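Local structure of flagellar hook associated protein type 3 FlgL (Legionella pneumophila subsp. pneumophila, 5YTI) at residues L230-N235 and L254-P259; N247-S252 and S265-N270; S81-S86 and N119-Y124; R89-Q94 and Q330-L335. The protein probably serves as a structural part of the bacterial flagellum, as a hook-associated protein of the kind found at the junction between hook and filament. All coordinates share one frame; numbering follows the deposited sequence.

Contact 1: residues L230-N235 and L254-P259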
loop_
_atom_site.group_PDB
_atom_site.type_symbol
_atom_site.label_atom_id
_atom_site.label_comp_id
_atom_site.label_asym_id
_atom_site.label_seq_id
_atom_site.Cartn_x
_atom_site.Cartn_y
_atom_site.Cartn_z
ATOM N N LEU A 230 -4.374 25.244 26.301
ATOM C CA LEU A 230 -4.055 25.649 27.693
ATOM C C LEU A 230 -4.889 25.057 28.829
ATOM O O LEU A 230 -6.120 24.944 28.761
ATOM C CB LEU A 230 -4.085 27.179 27.811
ATOM C CG LEU A 230 -3.002 27.887 26.982
ATOM C CD1 LEU A 230 -3.282 29.385 26.916
ATOM C CD2 LEU A 230 -1.608 27.592 27.539
ATOM N N ASN A 231 -4.156 24.673 29.868
ATOM C CA ASN A 231 -4.691 24.431 31.206
ATOM C C ASN A 231 -5.344 25.687 31.744
ATOM O O ASN A 231 -4.982 26.808 31.353
ATOM C CB ASN A 231 -3.555 24.066 32.176
ATOM C CG ASN A 231 -3.446 22.580 32.427
ATOM O OD1 ASN A 231 -4.328 21.810 32.054
ATOM N ND2 ASN A 231 -2.366 22.169 33.079
ATOM N N SER A 232 -6.286 25.504 32.665
ATOM C CA SER A 232 -6.782 26.625 33.441
ATOM C C SER A 232 -5.638 27.200 34.323
ATOM O O SER A 232 -5.616 28.404 34.602
ATOM C CB SER A 232 -8.015 26.203 34.235
ATOM O OG SER A 232 -9.010 25.728 33.336
ATOM N N GLN A 233 -4.688 26.339 34.715
ATOM C CA GLN A 233 -3.374 26.737 35.303
ATOM C C GLN A 233 -2.446 27.561 34.374
ATOM O O GLN A 233 -1.870 28.566 34.802
ATOM C CB GLN A 233 -2.600 25.484 35.741
ATOM C CG GLN A 233 -3.296 24.678 36.828
ATOM C CD GLN A 233 -3.393 23.189 36.517
ATOM O OE1 GLN A 233 -4.245 22.745 35.722
ATOM N NE2 GLN A 233 -2.542 22.406 37.162
ATOM N N GLY A 234 -2.280 27.132 33.121
ATOM C CA GLY A 234 -1.486 27.888 32.164
ATOM C C GLY A 234 -0.542 27.009 31.387
ATOM O O GLY A 234 -0.055 27.399 30.334
ATOM N N ASN A 235 -0.275 25.827 31.928
ATOM C CA ASN A 235 0.460 24.771 31.210
ATOM C C ASN A 235 -0.088 24.365 29.802
ATOM O O ASN A 235 -1.301 24.151 29.610
ATOM C CB ASN A 235 0.556 23.507 32.089
ATOM C CG ASN A 235 1.854 23.429 32.862
ATOM O OD1 ASN A 235 1.848 23.418 34.091
ATOM N ND2 ASN A 235 2.984 23.377 32.142
ATOM N N LEU A 254 -12.096 18.033 28.017
ATOM C CA LEU A 254 -11.805 19.184 28.883
ATOM C C LEU A 254 -10.311 19.443 28.949
ATOM O O LEU A 254 -9.540 18.519 29.202
ATOM C CB LEU A 254 -12.339 18.928 30.288
ATOM C CG LEU A 254 -13.789 19.412 30.512
ATOM C CD1 LEU A 254 -14.694 19.208 29.300
ATOM C CD2 LEU A 254 -14.410 18.756 31.749
ATOM N N PRO A 255 -9.880 20.692 28.709
ATOM C CA PRO A 255 -8.428 20.887 28.824
ATOM C C PRO A 255 -7.836 20.407 30.166
ATOM O O PRO A 255 -6.750 19.843 30.208
ATOM C CB PRO A 255 -8.270 22.393 28.620
ATOM C CG PRO A 255 -9.404 22.744 27.699
ATOM C CD PRO A 255 -10.552 21.844 28.079
ATOM N N ASP A 256 -8.570 20.590 31.247
ATOM C CA ASP A 256 -8.038 20.300 32.568
ATOM C C ASP A 256 -7.979 18.816 32.947
ATOM O O ASP A 256 -7.288 18.452 33.908
ATOM C CB ASP A 256 -8.805 21.102 33.618
ATOM C CG ASP A 256 -8.362 22.549 33.671
ATOM O OD1 ASP A 256 -7.353 22.907 33.017
ATOM O OD2 ASP A 256 -9.019 23.333 34.379
ATOM N N ASP A 257 -8.676 17.958 32.207
ATOM C CA ASP A 257 -8.516 16.501 32.373
ATOM C C ASP A 257 -7.393 15.986 31.446
ATOM O O ASP A 257 -7.168 14.784 31.318
ATOM C CB ASP A 257 -9.850 15.758 32.114
ATOM C CG ASP A 257 -10.834 15.855 33.298
ATOM O OD1 ASP A 257 -10.455 15.554 34.459
ATOM O OD2 ASP A 257 -12.006 16.218 33.071
ATOM N N ALA A 258 -6.663 16.904 30.825
ATOM C CA ALA A 258 -5.788 16.542 29.714
ATOM C C ALA A 258 -4.327 16.254 30.113
ATOM O O ALA A 258 -3.792 16.885 31.035
ATOM C CB ALA A 258 -5.833 17.643 28.659
ATOM N N PRO A 259 -3.673 15.297 29.419
ATOM C CA PRO A 259 -2.207 15.146 29.598
ATOM C C PRO A 259 -1.423 16.361 29.106
ATOM O O PRO A 259 -1.777 16.952 28.095
ATOM C CB PRO A 259 -1.844 13.894 28.757
ATOM C CG PRO A 259 -3.068 13.565 27.959
ATOM C CD PRO A 259 -4.263 14.178 28.658
#

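Contact 2: residues N247-S252 and S265-N270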
loop_
_atom_site.group_PDB
_atom_site.type_symbol
_atom_site.label_atom_id
_atom_site.label_comp_id
_atom_site.label_asym_id
_atom_site.label_seq_id
_atom_site.Cartn_x
_atom_site.Cartn_y
_atom_site.Cartn_z
ATOM N N ASN A 247 -13.841 12.628 21.172
ATOM C CA ASN A 247 -12.591 12.882 21.913
ATOM C C ASN A 247 -11.949 11.589 22.380
ATOM O O ASN A 247 -12.629 10.720 22.948
ATOM C CB ASN A 247 -12.825 13.692 23.184
ATOM C CG ASN A 247 -13.688 14.884 22.968
ATOM O OD1 ASN A 247 -13.208 15.896 22.483
ATOM N ND2 ASN A 247 -14.959 14.790 23.374
ATOM N N VAL A 248 -10.638 11.485 22.185
ATOM C CA VAL A 248 -9.923 10.322 22.681
ATOM C C VAL A 248 -8.939 10.737 23.763
ATOM O O VAL A 248 -8.909 10.077 24.786
ATOM C CB VAL A 248 -9.294 9.444 21.560
ATOM C CG1 VAL A 248 -10.225 8.272 21.204
ATOM C CG2 VAL A 248 -8.993 10.269 20.324
ATOM N N ILE A 249 -8.190 11.828 23.562
ATOM C CA ILE A 249 -7.332 12.389 24.616
ATOM C C ILE A 249 -7.728 13.791 24.872
ATOM O O ILE A 249 -7.353 14.654 24.097
ATOM C CB ILE A 249 -5.833 12.542 24.208
ATOM C CG1 ILE A 249 -5.183 11.199 23.887
ATOM C CG2 ILE A 249 -5.031 13.252 25.310
ATOM C CD1 ILE A 249 -3.749 11.132 24.340
ATOM N N PRO A 250 -8.449 14.052 25.944
ATOM C CA PRO A 250 -8.956 13.037 26.863
ATOM C C PRO A 250 -10.384 12.728 26.490
ATOM O O PRO A 250 -10.950 13.471 25.689
ATOM C CB PRO A 250 -8.909 13.741 28.218
ATOM C CG PRO A 250 -9.091 15.182 27.877
ATOM C CD PRO A 250 -8.509 15.407 26.507
ATOM N N PRO A 251 -10.978 11.654 27.047
ATOM C CA PRO A 251 -12.375 11.328 26.671
ATOM C C PRO A 251 -13.361 12.458 26.931
ATOM O O PRO A 251 -14.341 12.606 26.193
ATOM C CB PRO A 251 -12.726 10.112 27.544
ATOM C CG PRO A 251 -11.608 10.005 28.543
ATOM C CD PRO A 251 -10.396 10.640 27.929
ATOM N N SER A 252 -13.097 13.250 27.972
ATOM C CA SER A 252 -14.000 14.333 28.343
ATOM C C SER A 252 -13.842 15.541 27.415
ATOM O O SER A 252 -14.760 16.346 27.280
ATOM C CB SER A 252 -13.773 14.735 29.793
ATOM O OG SER A 252 -12.411 15.017 30.013
ATOM N N SER A 265 8.299 13.503 23.942
ATOM C CA SER A 265 7.569 12.444 24.667
ATOM C C SER A 265 6.543 11.749 23.778
ATOM O O SER A 265 5.921 12.376 22.895
ATOM C CB SER A 265 6.858 13.030 25.882
ATOM O OG SER A 265 6.675 12.063 26.904
ATOM N N ALA A 266 6.382 10.450 24.036
ATOM C CA ALA A 266 5.513 9.562 23.235
ATOM C C ALA A 266 4.022 9.701 23.607
ATOM O O ALA A 266 3.593 9.342 24.714
ATOM C CB ALA A 266 5.967 8.098 23.341
ATOM N N ILE A 267 3.277 10.250 22.645
ATOM C CA ILE A 267 1.850 10.424 22.712
ATOM C C ILE A 267 1.227 9.215 22.050
ATOM O O ILE A 267 1.590 8.859 20.937
ATOM C CB ILE A 267 1.398 11.644 21.921
ATOM C CG1 ILE A 267 2.263 12.848 22.271
ATOM C CG2 ILE A 267 -0.051 11.912 22.221
ATOM C CD1 ILE A 267 2.292 13.165 23.758
ATOM N N GLY A 268 0.296 8.570 22.739
ATOM C CA GLY A 268 -0.310 7.369 22.208
ATOM C C GLY A 268 -1.818 7.351 22.356
ATOM O O GLY A 268 -2.379 7.729 23.416
ATOM N N PHE A 269 -2.454 6.893 21.283
ATOM C CA PHE A 269 -3.878 6.688 21.254
ATOM C C PHE A 269 -4.275 5.644 20.213
ATOM O O PHE A 269 -3.601 5.425 19.207
ATOM C CB PHE A 269 -4.615 8.021 21.013
ATOM C CG PHE A 269 -4.227 8.725 19.738
ATOM C CD1 PHE A 269 -3.134 9.564 19.701
ATOM C CD2 PHE A 269 -4.972 8.552 18.572
ATOM C CE1 PHE A 269 -2.794 10.219 18.539
ATOM C CE2 PHE A 269 -4.602 9.170 17.378
ATOM C CZ PHE A 269 -3.516 10.014 17.369
ATOM N N ASN A 270 -5.418 5.028 20.468
ATOM C CA ASN A 270 -5.989 3.971 19.632
ATOM C C ASN A 270 -4.933 3.214 18.832
ATOM O O ASN A 270 -4.865 3.306 17.610
ATOM C CB ASN A 270 -7.035 4.564 18.696
ATOM C CG ASN A 270 -8.269 5.013 19.404
ATOM O OD1 ASN A 270 -8.513 4.660 20.559
ATOM N ND2 ASN A 270 -9.092 5.766 18.691
#

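Contact 3: residues S81-S86 and N119-Y124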
loop_
_atom_site.group_PDB
_atom_site.type_symbol
_atom_site.label_atom_id
_atom_site.label_comp_id
_atom_site.label_asym_id
_atom_site.label_seq_id
_atom_site.Cartn_x
_atom_site.Cartn_y
_atom_site.Cartn_z
ATOM N N SER A 81 16.105 -2.329 -10.885
ATOM C CA SER A 81 17.428 -2.100 -10.248
ATOM C C SER A 81 17.938 -0.632 -10.349
ATOM O O SER A 81 18.414 -0.042 -9.350
ATOM C CB SER A 81 18.423 -3.074 -10.882
ATOM O OG SER A 81 19.765 -2.795 -10.559
ATOM N N ASN A 82 17.828 -0.075 -11.569
ATOM C CA ASN A 82 18.077 1.365 -11.852
ATOM C C ASN A 82 17.207 2.264 -10.966
ATOM O O ASN A 82 17.650 3.289 -10.464
ATOM C CB ASN A 82 17.727 1.737 -13.318
ATOM C CG ASN A 82 18.705 1.200 -14.350
ATOM O OD1 ASN A 82 19.883 0.985 -14.073
ATOM N ND2 ASN A 82 18.203 0.989 -15.569
ATOM N N ALA A 83 15.942 1.891 -10.845
ATOM C CA ALA A 83 14.985 2.691 -10.155
ATOM C C ALA A 83 15.253 2.674 -8.661
ATOM O O ALA A 83 14.882 3.623 -7.941
ATOM C CB ALA A 83 13.592 2.187 -10.445
ATOM N N VAL A 84 15.892 1.617 -8.167
ATOM C CA VAL A 84 16.292 1.624 -6.752
ATOM C C VAL A 84 17.431 2.636 -6.587
ATOM O O VAL A 84 17.376 3.507 -5.726
ATOM C CB VAL A 84 16.671 0.221 -6.224
ATOM C CG1 VAL A 84 17.411 0.310 -4.883
ATOM C CG2 VAL A 84 15.418 -0.641 -6.119
ATOM N N ASN A 85 18.433 2.541 -7.448
ATOM C CA ASN A 85 19.494 3.543 -7.499
ATOM C C ASN A 85 18.986 4.972 -7.353
ATOM O O ASN A 85 19.514 5.749 -6.542
ATOM C CB ASN A 85 20.258 3.423 -8.808
ATOM C CG ASN A 85 21.224 2.274 -8.787
ATOM O OD1 ASN A 85 21.567 1.774 -7.709
ATOM N ND2 ASN A 85 21.674 1.840 -9.972
ATOM N N SER A 86 17.975 5.315 -8.143
ATOM C CA SER A 86 17.396 6.638 -8.082
ATOM C C SER A 86 16.796 6.931 -6.692
ATOM O O SER A 86 16.907 8.046 -6.177
ATOM C CB SER A 86 16.342 6.807 -9.181
ATOM O OG SER A 86 16.922 6.743 -10.474
ATOM N N ASN A 119 12.215 12.946 -13.070
ATOM C CA ASN A 119 12.208 12.726 -14.526
ATOM C C ASN A 119 12.824 11.359 -14.877
ATOM O O ASN A 119 12.323 10.643 -15.750
ATOM C CB ASN A 119 12.965 13.850 -15.281
ATOM C CG ASN A 119 12.342 15.251 -15.103
ATOM O OD1 ASN A 119 11.360 15.451 -14.362
ATOM N ND2 ASN A 119 12.917 16.232 -15.804
ATOM N N GLN A 120 13.906 11.000 -14.185
ATOM C CA GLN A 120 14.544 9.690 -14.352
ATOM C C GLN A 120 13.523 8.564 -14.113
ATOM O O GLN A 120 13.382 7.656 -14.923
ATOM C CB GLN A 120 15.760 9.582 -13.407
ATOM C CG GLN A 120 16.736 8.443 -13.705
ATOM C CD GLN A 120 18.194 8.785 -13.420
ATOM O OE1 GLN A 120 18.965 8.978 -14.360
ATOM N NE2 GLN A 120 18.587 8.857 -12.132
ATOM N N LEU A 121 12.771 8.663 -13.023
ATOM C CA LEU A 121 11.817 7.622 -12.638
ATOM C C LEU A 121 10.647 7.540 -13.588
ATOM O O LEU A 121 10.122 6.460 -13.831
ATOM C CB LEU A 121 11.328 7.833 -11.215
ATOM C CG LEU A 121 12.373 7.618 -10.125
ATOM C CD1 LEU A 121 11.791 8.065 -8.816
ATOM C CD2 LEU A 121 12.774 6.168 -10.003
ATOM N N LEU A 122 10.243 8.667 -14.149
ATOM C CA LEU A 122 9.219 8.639 -15.214
ATOM C C LEU A 122 9.704 7.929 -16.501
ATOM O O LEU A 122 8.900 7.363 -17.237
ATOM C CB LEU A 122 8.734 10.063 -15.554
ATOM C CG LEU A 122 7.999 10.768 -14.418
ATOM C CD1 LEU A 122 8.022 12.281 -14.533
ATOM C CD2 LEU A 122 6.562 10.264 -14.333
ATOM N N ASP A 123 11.007 8.007 -16.781
ATOM C CA ASP A 123 11.569 7.394 -17.975
ATOM C C ASP A 123 11.521 5.891 -17.712
ATOM O O ASP A 123 11.072 5.127 -18.572
ATOM C CB ASP A 123 13.015 7.870 -18.261
ATOM C CG ASP A 123 13.100 9.340 -18.773
ATOM O OD1 ASP A 123 12.042 9.993 -18.860
ATOM O OD2 ASP A 123 14.220 9.842 -19.090
ATOM N N TYR A 124 11.918 5.476 -16.499
ATOM C CA TYR A 124 11.915 4.046 -16.136
ATOM C C TYR A 124 10.502 3.483 -16.161
ATOM O O TYR A 124 10.258 2.395 -16.681
ATOM C CB TYR A 124 12.555 3.801 -14.764
ATOM C CG TYR A 124 13.996 4.291 -14.597
ATOM C CD1 TYR A 124 14.910 4.262 -15.650
ATOM C CD2 TYR A 124 14.444 4.741 -13.378
ATOM C CE1 TYR A 124 16.220 4.694 -15.499
ATOM C CE2 TYR A 124 15.749 5.173 -13.210
ATOM C CZ TYR A 124 16.634 5.150 -14.272
ATOM O OH TYR A 124 17.917 5.599 -14.075
#

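Contact 4: residues R89-Q94 and Q330-L335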
loop_
_atom_site.group_PDB
_atom_site.type_symbol
_atom_site.label_atom_id
_atom_site.label_comp_id
_atom_site.label_asym_id
_atom_site.label_seq_id
_atom_site.Cartn_x
_atom_site.Cartn_y
_atom_site.Cartn_z
ATOM N N ARG A 89 19.312 7.594 -3.700
ATOM C CA ARG A 89 19.863 8.922 -3.759
ATOM C C ARG A 89 18.778 9.867 -3.284
ATOM O O ARG A 89 19.050 10.726 -2.442
ATOM C CB ARG A 89 20.340 9.256 -5.194
ATOM C CG ARG A 89 20.860 10.681 -5.445
ATOM C CD ARG A 89 21.994 11.130 -4.507
ATOM N NE ARG A 89 22.214 12.582 -4.605
ATOM C CZ ARG A 89 22.624 13.370 -3.601
ATOM N NH1 ARG A 89 22.907 12.872 -2.410
ATOM N NH2 ARG A 89 22.762 14.674 -3.787
ATOM N N LEU A 90 17.551 9.708 -3.774
ATOM C CA LEU A 90 16.456 10.507 -3.234
ATOM C C LEU A 90 16.408 10.392 -1.705
ATOM O O LEU A 90 15.960 11.306 -1.013
ATOM C CB LEU A 90 15.120 10.098 -3.855
ATOM C CG LEU A 90 14.922 10.576 -5.301
ATOM C CD1 LEU A 90 13.876 9.750 -6.018
ATOM C CD2 LEU A 90 14.569 12.056 -5.348
ATOM N N ARG A 91 16.876 9.278 -1.161
ATOM C CA ARG A 91 16.829 9.099 0.277
ATOM C C ARG A 91 17.971 9.863 0.939
ATOM O O ARG A 91 17.796 10.450 2.003
ATOM C CB ARG A 91 16.874 7.615 0.634
ATOM C CG ARG A 91 17.275 7.419 2.064
ATOM C CD ARG A 91 16.874 6.095 2.649
ATOM N NE ARG A 91 17.292 6.105 4.050
ATOM C CZ ARG A 91 16.822 5.277 4.966
ATOM N NH1 ARG A 91 15.938 4.340 4.620
ATOM N NH2 ARG A 91 17.242 5.375 6.215
ATOM N N GLU A 92 19.142 9.835 0.309
ATOM C CA GLU A 92 20.288 10.646 0.755
ATOM C C GLU A 92 19.821 12.094 0.786
ATOM O O GLU A 92 19.843 12.736 1.840
ATOM C CB GLU A 92 21.507 10.504 -0.174
ATOM C CG GLU A 92 22.259 9.168 -0.117
ATOM C CD GLU A 92 23.491 9.076 -1.020
ATOM O OE1 GLU A 92 23.422 9.029 -2.281
ATOM O OE2 GLU A 92 24.577 9.002 -0.442
ATOM N N ILE A 93 19.335 12.581 -0.356
ATOM C CA ILE A 93 18.731 13.922 -0.460
ATOM C C ILE A 93 17.702 14.225 0.643
ATOM O O ILE A 93 17.836 15.230 1.317
ATOM C CB ILE A 93 18.069 14.175 -1.839
ATOM C CG1 ILE A 93 19.129 14.298 -2.921
ATOM C CG2 ILE A 93 17.241 15.456 -1.815
ATOM C CD1 ILE A 93 18.595 14.484 -4.333
ATOM N N GLN A 94 16.693 13.373 0.836
ATOM C CA GLN A 94 15.671 13.678 1.845
ATOM C C GLN A 94 16.271 13.851 3.212
ATOM O O GLN A 94 15.750 14.640 3.993
ATOM C CB GLN A 94 14.542 12.635 1.925
ATOM C CG GLN A 94 13.358 12.999 2.847
ATOM C CD GLN A 94 12.931 14.462 2.779
ATOM O OE1 GLN A 94 12.884 15.079 1.719
ATOM N NE2 GLN A 94 12.613 15.017 3.920
ATOM N N GLN A 330 8.092 7.599 3.140
ATOM C CA GLN A 330 7.505 7.252 1.854
ATOM C C GLN A 330 8.515 6.772 0.837
ATOM O O GLN A 330 8.267 5.795 0.121
ATOM C CB GLN A 330 6.700 8.426 1.317
ATOM C CG GLN A 330 5.432 8.605 2.131
ATOM C CD GLN A 330 4.523 9.678 1.591
ATOM O OE1 GLN A 330 3.669 10.162 2.334
ATOM N NE2 GLN A 330 4.676 10.047 0.296
ATOM N N ILE A 331 9.628 7.496 0.763
ATOM C CA ILE A 331 10.806 7.024 0.081
ATOM C C ILE A 331 11.162 5.612 0.514
ATOM O O ILE A 331 11.473 4.805 -0.347
ATOM C CB ILE A 331 12.011 7.897 0.368
ATOM C CG1 ILE A 331 12.001 9.117 -0.525
ATOM C CG2 ILE A 331 13.275 7.122 0.116
ATOM C CD1 ILE A 331 11.698 8.794 -1.967
ATOM N N ASP A 332 11.110 5.309 1.815
ATOM C CA ASP A 332 11.438 3.973 2.281
ATOM C C ASP A 332 10.379 2.981 1.890
ATOM O O ASP A 332 10.704 1.929 1.363
ATOM C CB ASP A 332 11.608 3.920 3.790
ATOM C CG ASP A 332 12.893 4.581 4.258
ATOM O OD1 ASP A 332 13.659 5.032 3.370
ATOM O OD2 ASP A 332 13.137 4.658 5.494
ATOM N N SER A 333 9.114 3.297 2.167
ATOM C CA SER A 333 7.992 2.423 1.799
ATOM C C SER A 333 8.138 1.951 0.353
ATOM O O SER A 333 7.787 0.819 0.023
ATOM C CB SER A 333 6.667 3.163 1.944
ATOM O OG SER A 333 6.066 2.963 3.220
ATOM N N ALA A 334 8.674 2.842 -0.478
ATOM C CA ALA A 334 8.813 2.632 -1.881
ATOM C C ALA A 334 10.086 1.885 -2.202
ATOM O O ALA A 334 10.131 1.087 -3.113
ATOM C CB ALA A 334 8.817 3.970 -2.593
ATOM N N LEU A 335 11.162 2.190 -1.509
ATOM C CA LEU A 335 12.318 1.351 -1.621
ATOM C C LEU A 335 11.851 -0.050 -1.321
ATOM O O LEU A 335 12.092 -0.937 -2.100
ATOM C CB LEU A 335 13.386 1.739 -0.624
ATOM C CG LEU A 335 14.522 2.563 -1.208
ATOM C CD1 LEU A 335 15.213 3.309 -0.084
ATOM C CD2 LEU A 335 15.495 1.657 -1.948
#

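Contact 1: residues L230-N235 and L254-P259
The carboxylate of Asp256 reaches over the start of the loop at Ser232 and grips that residue with both oxygens. The loop belongs to a beta hairpin, joining antiparallel strands 224-230 and 236-242, and Asn231 N bonds Asn235 O (2.9 Å) across its base. Asp256 sits in a short 3-10 turn, residues 255-257, on the connection that leads from strand 246-249 toward strand 266-269. With CG anti to its carbonyl carbon (chi1 -78°), the aspartate swings its carboxylate toward the hairpin. Asp256 OD1 takes the backbone N-H of Ser232 at 2.8 Å in an almost straight bond (177°), using the syn lone pair, while the Ser232 hydroxyl donates to Asp256 OD2. Two donors of one residue thus fix the rotation of the carboxylate, although the contact lies on the surface. Beside this bidentate grip, Pro255 points its CB toward the hairpin, 3.3 Å from Leu230 O. Asn231 and Ala258 both touch Val237 of the returning strand, and Pro259 bonds through its backbone to Val238. The hydroxyl bond, 2.6 Å from Ser232 OG to Asp256 OD2, meets its oxygen on the syn side but 31° out of the carboxylate plane.

Contact 2: residues N247-S252 and S265-N270
Strand 247-249, carrying Val248 and Ile249, passes strand 266-269 at a closest axis distance of 8.1 Å, roughly antiparallel at 145°, with the CA atoms of Val248 and Phe269 7.2 Å apart. The two are edge strands of different antiparallel sheets: 247-249 pairs with strand 236-242, and 266-269 with strand 272-277. The contact is therefore made by side chains between sheets. Val248 and Ile249 both lie opposite Val240 in a classic beta bulge, and both start out toward the neighbouring strand, where successive residues of a regular strand would alternate.

Ile249 reaches three residues. CG1 stands beside its backbone N (chi1 -62°) and approaches Phe269 CB at 4.3 Å, while Ile249 CD1, at the end of the branch, lies 3.8 Å from Gly268 O and meets Ile267 CG2 at 4.3 Å. Phe269 offers this methylene, but its ring leads away toward Tyr224 and Met274. At the other end Val248 CG1 comes to 3.7 Å from Asn270 ND2, the two side chains crossing at about a right angle. That amide nitrogen is spoken for, since it bonds the hydroxyl of Tyr224, a residue whose side chain Val248 also touches. Just past the bulge, a cis peptide precedes Pro250 and turns the chain away.

Methyl and methylene groups here meet one another, a carbonyl oxygen and an amide, with no polar bond between the two strands, so the contact probably rests on van der Waals fit, while backbone hydrogen bonding stays within each sheet.

Contact 3: residues S81-S86 and N119-Y124
The ring of Tyr124 is slotted against one turn of the helix opposite. Asn82 CB lies over one ring face, 4.0 Å from the centroid and 22° off the normal, a CH-pi contact displaced toward the rim, where CZ is the nearest atom. On the opposite face sits Gln120 O, from the tyrosine's own helix. Ser86 OG comes in at the ring edge, near its plane, 3.4 Å from Tyr124 CE2. Ala83 approaches obliquely, with CB 4.0 Å from Tyr124 CD2. These groups belong to an antiparallel helical hairpin within the flagellin N-terminal helical region: helix 49-96 turns back into helix 104-125, and the short segments run at 167° with axes 10.0 Å apart. Beside the ring, Leu121 sends one branch across the interface. With CG beside its backbone N (chi1 -68°), it brings CD2 to 3.7 Å from Ser86 CB and 4.1 Å from Ala83 CB, and its side chain also touches Ile296 and Phe297 of helix 296-307. Gln120 comes to Ser86 from the side of the ring plane opposite Asn82, its chain bent at chi2, and NE2 gives Ser86 OG a weak hydrogen bond of 3.2 Å.

Contact 4: residues R89-Q94 and Q330-L335
Charge comes first: Arg91 and Asp332 form a salt bridge, with Arg91 NH1 2.7 Å from Asp332 OD1 and 3.0 Å from Asp332 OD2, so that one nitrogen sits near both carboxylate oxygens. The arginine leaves its helix with CG anti to the backbone N (chi1 161°) and runs extended as far as NE, which carries the guanidinium across to the aspartate. The two flat groups are turned only 23° from each other, and OD1 approaches the guanidinium obliquely. The other terminal nitrogen, NH2, makes a weak hydrogen bond to Ala217 O of the second subunit, and Phe219 of that subunit packs on the same arginine. Its positive charge would also be expected to ease the closeness of Asp332 to Glu216 of the second subunit.

Segments 89-94 and 330-335 run antiparallel at 163°, axes 10.0 Å apart, on helices 49-96 and 316-374; these come from distant parts of the chain and form the helical core, as in other flagellin-family proteins.

The apolar contacts centre on Ile331, which uses two branches: its CG2 methyl lies 3.7 Å from Arg91 CB, and CD1 lies 4.1 Å from Leu90 CB. Leu90 also packs on Val300 and Met303 of helix 296-307. One turn further along, Leu335 CD1 rests 4.2 Å from Arg91 CD, alongside the hydrocarbon part of the arginine.

The four contacts fall into two neighbouring pairs. Contacts 1 and 2 lie in the beta-rich part, their centres 14 Å apart, and touch where Pro259 meets Ile249 and Ala258 meets Pro250; their segments alternate along the chain. Contacts 3 and 4 share helix 49-96, with centres 12 Å apart, and meet through Val84 against Leu335 and Leu121 against Leu90. Contact 4 closes a long loop of chain inside which contacts 1 and 2 are nested, so in sequence the beta-rich part lies between helices 49-96 and 316-374, with others such as 104-125 and 296-307. Between the pairs, contacts 2 and 4 are about 17 Å apart at their nearest atoms, and contacts 1 and 3 about 40 Å.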